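Local coordinates for lactate racemase apoprotein (Thermoanaerobacterium thermosaccharolyticum, PDB 2YJG) that interconverts the D- and L-isomers of lactate, working as a homodimer with a nickel pincer cofactor that is absent from this apoprotein, at residues A[203-208]-A[359-364]; A[303-308]-A[421-426]. All blocks are in the same frame, centred on the assembly; numbering follows the deposited sequence.

Interaction 1 of 2, residues A[203-208]-A[359-364]; sequences EFIKNP and EAQILA
Gln361 reaches across to Ile205 and Lys206, and Ile362 adds a second touch on Ile205. This is helix-to-helix packing between helix 202-206, part of the lactate racemase N-terminal domain, and helix 357-369, part of the C-terminal one. From CB, the chain of Gln361 leaves with CG anti to the backbone N (chi1 -174°) and continues extended through chi2, which carries the amide to the facing helix. CG is the first atom to make contact, 4.0 Å from Ile205 CG2. At the amide, Ile205 CG2 is 3.5 Å from both CD and OE1 of Gln361 and 3.7 Å from its NE2; such similar spacings place the methyl above the flat group and not at one end of it. Gln361 OE1 also approaches Ile205 CB at 3.4 Å. NE2 ends the chain with a hydrogen bond to the carbonyl oxygen of Ser202, the first residue of the short helix, so a buried polar tip is paired although its flank is greasy. With an alanine here, the Ser202 carbonyl would probably lose this donor and Ile205 CG2 the amide beneath it, opening a gap between the helices. Ile205 also touches Ile220 of helix 219-230, and the side chain of Ile205 is about 5 Å from that of His200, which by similarity binds the cofactor nickel. Lys206 meets Gln361 NE2 with its backbone N (3.5 Å, not a hydrogen bond) and, slightly farther, with its CB. Ile205 CG2, the methyl lying over the amide, also meets Ile362 CG1 at 3.7 Å.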
loop_
_atom_site.group_PDB
_atom_site.type_symbol
_atom_site.label_atom_id
_atom_site.label_comp_id
_atom_site.label_asym_id
_atom_site.label_seq_id
_atom_site.Cartn_x
_atom_site.Cartn_y
_atom_site.Cartn_z
ATOM N N GLU A 203 1.678 30.750 26.537
ATOM C CA GLU A 203 0.740 31.865 26.595
ATOM C C GLU A 203 -0.657 31.442 26.175
ATOM O O GLU A 203 -1.673 31.846 26.777
ATOM C CB GLU A 203 1.187 32.986 25.654
ATOM C CG GLU A 203 0.404 34.233 25.873
ATOM C CD GLU A 203 1.080 35.449 25.233
ATOM O OE1 GLU A 203 2.216 35.317 24.707
ATOM O OE2 GLU A 203 0.431 36.509 25.220
ATOM N N PHE A 204 -0.709 30.630 25.128
ATOM C CA PHE A 204 -1.989 30.093 24.620
ATOM C C PHE A 204 -2.573 29.125 25.636
ATOM O O PHE A 204 -3.748 29.195 26.024
ATOM C CB PHE A 204 -1.746 29.374 23.317
ATOM C CG PHE A 204 -1.739 30.287 22.090
ATOM C CD1 PHE A 204 -1.720 31.663 22.189
ATOM C CD2 PHE A 204 -1.720 29.716 20.827
ATOM C CE1 PHE A 204 -1.756 32.459 21.073
ATOM C CE2 PHE A 204 -1.805 30.496 19.709
ATOM C CZ PHE A 204 -1.817 31.884 19.825
ATOM N N ILE A 205 -1.733 28.214 26.117
ATOM C CA ILE A 205 -2.257 27.171 27.034
ATOM C C ILE A 205 -2.793 27.776 28.361
ATOM O O ILE A 205 -3.704 27.249 28.990
ATOM C CB ILE A 205 -1.210 26.102 27.248
ATOM C CG1 ILE A 205 -0.928 25.353 25.944
ATOM C CG2 ILE A 205 -1.620 25.113 28.363
ATOM C CD1 ILE A 205 -2.051 24.427 25.417
ATOM N N LYS A 206 -2.195 28.859 28.797
ATOM C CA LYS A 206 -2.612 29.549 30.015
ATOM C C LYS A 206 -3.897 30.317 29.876
ATOM O O LYS A 206 -4.547 30.676 30.887
ATOM C CB LYS A 206 -1.501 30.494 30.528
ATOM C CG LYS A 206 -1.874 31.367 31.726
ATOM C CD LYS A 206 -1.584 30.763 33.104
ATOM C CE LYS A 206 -1.388 31.848 34.200
ATOM N NZ LYS A 206 -1.021 31.340 35.588
ATOM N N ASN A 207 -4.327 30.565 28.646
ATOM C CA ASN A 207 -5.532 31.360 28.450
ATOM C C ASN A 207 -6.732 30.638 29.047
ATOM O O ASN A 207 -6.863 29.445 28.903
ATOM C CB ASN A 207 -5.716 31.618 26.962
ATOM C CG ASN A 207 -6.854 32.546 26.660
ATOM O OD1 ASN A 207 -8.022 32.157 26.743
ATOM N ND2 ASN A 207 -6.519 33.799 26.199
ATOM N N PRO A 208 -7.659 31.383 29.672
ATOM C CA PRO A 208 -8.728 30.678 30.342
ATOM C C PRO A 208 -9.763 30.046 29.406
ATOM O O PRO A 208 -10.593 29.221 29.851
ATOM C CB PRO A 208 -9.375 31.771 31.201
ATOM C CG PRO A 208 -8.841 33.081 30.703
ATOM C CD PRO A 208 -7.549 32.810 30.073
ATOM N N GLU A 359 1.381 19.606 27.800
ATOM C CA GLU A 359 0.750 18.511 28.579
ATOM C C GLU A 359 1.222 18.645 30.001
ATOM O O GLU A 359 0.444 18.450 30.982
ATOM C CB GLU A 359 1.174 17.142 28.015
ATOM C CG GLU A 359 0.205 15.974 28.163
ATOM C CD GLU A 359 -1.037 16.092 27.310
ATOM O OE1 GLU A 359 -1.129 17.082 26.532
ATOM O OE2 GLU A 359 -1.946 15.181 27.374
ATOM N N ALA A 360 2.520 18.935 30.202
ATOM C CA ALA A 360 3.025 19.195 31.541
ATOM C C ALA A 360 2.410 20.455 32.184
ATOM O O ALA A 360 2.145 20.493 33.400
ATOM C CB ALA A 360 4.626 19.291 31.610
ATOM N N GLN A 361 2.219 21.494 31.372
ATOM C CA GLN A 361 1.688 22.738 31.861
ATOM C C GLN A 361 0.272 22.491 32.402
ATOM O O GLN A 361 -0.111 22.929 33.511
ATOM C CB GLN A 361 1.653 23.735 30.702
ATOM C CG GLN A 361 1.237 25.132 31.150
ATOM C CD GLN A 361 1.226 26.154 30.028
ATOM O OE1 GLN A 361 1.767 25.915 28.938
ATOM N NE2 GLN A 361 0.615 27.312 30.298
ATOM N N ILE A 362 -0.541 21.837 31.589
ATOM C CA ILE A 362 -1.895 21.487 32.053
ATOM C C ILE A 362 -1.934 20.639 33.268
ATOM O O ILE A 362 -2.735 20.944 34.182
ATOM C CB ILE A 362 -2.721 20.870 30.911
ATOM C CG1 ILE A 362 -2.817 21.931 29.849
ATOM C CG2 ILE A 362 -4.219 20.288 31.444
ATOM C CD1 ILE A 362 -3.291 21.460 28.453
ATOM N N LEU A 363 -1.099 19.586 33.357
ATOM C CA LEU A 363 -1.073 18.780 34.589
ATOM C C LEU A 363 -0.624 19.608 35.785
ATOM O O LEU A 363 -1.233 19.529 36.863
ATOM C CB LEU A 363 -0.185 17.551 34.403
ATOM C CG LEU A 363 0.026 16.605 35.573
ATOM C CD1 LEU A 363 -1.385 16.018 35.970
ATOM C CD2 LEU A 363 1.043 15.482 35.231
ATOM N N ALA A 364 0.404 20.477 35.610
ATOM C CA ALA A 364 0.782 21.379 36.679
ATOM C C ALA A 364 -0.382 22.295 37.126
ATOM O O ALA A 364 -0.582 22.488 38.293
ATOM C CB ALA A 364 2.123 22.216 36.347
#

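Interaction 2 of 2, residues A[303-308]-A[421-426]; sequences GEAACK and VIVREK
Ala305 and Val423 face each other directly: the CB bond of each is directed at the opposing segment, and their CA atoms, 6.1 Å apart, are the nearest such pair. Val423 touches with one branch. Its CG1 stands anti to the backbone N (chi1 176°), which sets this methyl 3.7 Å from Ala305 CB, while Val423 CB itself is 3.8 Å from Ala305 CB. Ala306 is oriented differently, its CB bond lying crosswise to the strand, yet its CB still comes within 4.1 Å of Val423 CG1. Val423 CG1 also approaches Ala305 C at 3.9 Å, so it rests against backbone as well as side chains where helix 293-305 ends. That helix is the connection of a beta-alpha-beta crossover between the adjacent parallel strands 279-283 and 311-316 of the C-terminal domain, whereas strand 422-425 pairs in parallel with strand 271-277. Ala306, the first residue to depart from helical backbone angles, has a backbone hydrogen bond with Ala277 at the end of strand 271-277. Ala274 of that strand and Ile415 of strand 412-415 each touch both Ala306 and Val423.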
loop_
_atom_site.group_PDB
_atom_site.type_symbol
_atom_site.label_atom_id
_atom_site.label_comp_id
_atom_site.label_asym_id
_atom_site.label_seq_id
_atom_site.Cartn_x
_atom_site.Cartn_y
_atom_site.Cartn_z
ATOM N N GLY A 303 -12.032 15.825 35.652
ATOM C CA GLY A 303 -11.912 15.870 37.116
ATOM C C GLY A 303 -11.806 17.258 37.731
ATOM O O GLY A 303 -12.538 17.623 38.698
ATOM N N GLU A 304 -10.873 18.051 37.197
ATOM C CA GLU A 304 -10.578 19.362 37.687
ATOM C C GLU A 304 -11.836 20.232 37.699
ATOM O O GLU A 304 -12.081 20.924 38.667
ATOM C CB GLU A 304 -9.574 20.028 36.735
ATOM C CG GLU A 304 -9.090 21.433 37.108
ATOM C CD GLU A 304 -8.198 22.016 35.986
ATOM O OE1 GLU A 304 -8.362 21.613 34.834
ATOM O OE2 GLU A 304 -7.357 22.908 36.248
ATOM N N ALA A 305 -12.572 20.209 36.600
ATOM C CA ALA A 305 -13.764 20.974 36.412
ATOM C C ALA A 305 -14.915 20.573 37.365
ATOM O O ALA A 305 -15.750 21.422 37.679
ATOM C CB ALA A 305 -14.189 20.887 34.975
ATOM N N ALA A 306 -14.912 19.338 37.861
ATOM C CA ALA A 306 -15.928 18.864 38.823
ATOM C C ALA A 306 -15.480 18.810 40.244
ATOM O O ALA A 306 -16.227 18.271 41.092
ATOM C CB ALA A 306 -16.424 17.454 38.422
ATOM N N CYS A 307 -14.276 19.318 40.532
ATOM C CA CYS A 307 -13.686 19.225 41.843
ATOM C C CYS A 307 -13.589 20.632 42.475
ATOM O O CYS A 307 -13.312 21.623 41.792
ATOM C CB CYS A 307 -12.314 18.587 41.700
ATOM S SG CYS A 307 -11.604 17.944 43.153
ATOM N N LYS A 308 -13.888 20.720 43.767
ATOM C CA LYS A 308 -13.625 21.910 44.542
ATOM C C LYS A 308 -12.103 22.146 44.682
ATOM O O LYS A 308 -11.302 21.209 44.722
ATOM C CB LYS A 308 -14.240 21.749 45.944
ATOM C CG LYS A 308 -15.764 21.796 45.995
ATOM C CD LYS A 308 -16.185 21.787 47.472
ATOM C CE LYS A 308 -17.542 21.129 47.689
ATOM N NZ LYS A 308 -17.842 20.886 49.167
ATOM N N VAL A 421 -16.398 13.573 27.930
ATOM C CA VAL A 421 -17.331 14.555 28.374
ATOM C C VAL A 421 -16.758 15.981 28.313
ATOM O O VAL A 421 -15.522 16.183 28.296
ATOM C CB VAL A 421 -17.770 14.245 29.834
ATOM C CG1 VAL A 421 -18.545 12.894 29.901
ATOM C CG2 VAL A 421 -16.587 14.199 30.785
ATOM N N ILE A 422 -17.686 16.943 28.359
ATOM C CA ILE A 422 -17.401 18.349 28.564
ATOM C C ILE A 422 -18.049 18.665 29.893
ATOM O O ILE A 422 -19.294 18.703 29.996
ATOM C CB ILE A 422 -18.033 19.244 27.446
ATOM C CG1 ILE A 422 -17.409 18.899 26.077
ATOM C CG2 ILE A 422 -17.855 20.731 27.690
ATOM C CD1 ILE A 422 -18.322 19.350 24.987
ATOM N N VAL A 423 -17.222 18.925 30.910
ATOM C CA VAL A 423 -17.783 19.178 32.247
ATOM C C VAL A 423 -18.057 20.686 32.389
ATOM O O VAL A 423 -17.133 21.482 32.324
ATOM C CB VAL A 423 -16.868 18.705 33.356
ATOM C CG1 VAL A 423 -17.471 19.088 34.821
ATOM C CG2 VAL A 423 -16.595 17.211 33.250
ATOM N N ARG A 424 -19.319 21.031 32.641
ATOM C CA ARG A 424 -19.755 22.368 32.845
ATOM C C ARG A 424 -20.188 22.504 34.283
ATOM O O ARG A 424 -20.963 21.695 34.757
ATOM C CB ARG A 424 -20.910 22.603 31.903
ATOM C CG ARG A 424 -21.528 23.992 31.906
ATOM C CD ARG A 424 -23.060 23.839 31.748
ATOM N NE ARG A 424 -23.847 25.079 31.786
ATOM C CZ ARG A 424 -24.448 25.592 32.867
ATOM N NH1 ARG A 424 -24.376 25.004 34.069
ATOM N NH2 ARG A 424 -25.144 26.728 32.747
ATOM N N GLU A 425 -19.632 23.493 34.983
ATOM C CA GLU A 425 -20.025 23.830 36.349
ATOM C C GLU A 425 -21.460 24.314 36.424
ATOM O O GLU A 425 -21.878 25.212 35.685
ATOM C CB GLU A 425 -19.094 24.905 36.915
ATOM C CG GLU A 425 -19.308 25.249 38.397
ATOM C CD GLU A 425 -18.099 25.970 39.009
ATOM O OE1 GLU A 425 -17.001 25.890 38.426
ATOM O OE2 GLU A 425 -18.248 26.602 40.084
ATOM N N LYS A 426 -22.200 23.730 37.359
ATOM C CA LYS A 426 -23.662 23.880 37.423
ATOM C C LYS A 426 -24.091 25.227 38.002
ATOM O O LYS A 426 -24.980 25.872 37.425
ATOM C CB LYS A 426 -24.232 22.725 38.254
ATOM C CG LYS A 426 -25.713 22.541 38.219
ATOM C CD LYS A 426 -26.110 21.339 39.058
ATOM C CE LYS A 426 -26.018 20.045 38.263
ATOM N NZ LYS A 426 -25.939 18.842 39.162
#

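Interaction 1 is the more deeply buried of the two and joins helices drawn from the N-terminal and C-terminal lactate racemase domains; interaction 2 lies within the C-terminal domain, is partly buried, and sets a helix end against a strand. The centres of the two interactions are about 17 Å apart, and they do not touch. Helix 293-305 connects them: Val297 and Thr301 pack on Ile362, while its last residues belong to interaction 2. The chemistry differs accordingly. An amide anchored on a backbone carbonyl accompanies the isoleucine packing of 203-208 with 359-364, whereas the side chains that meet in 303-308 with 421-426 are all apolar: two alanines and a valine.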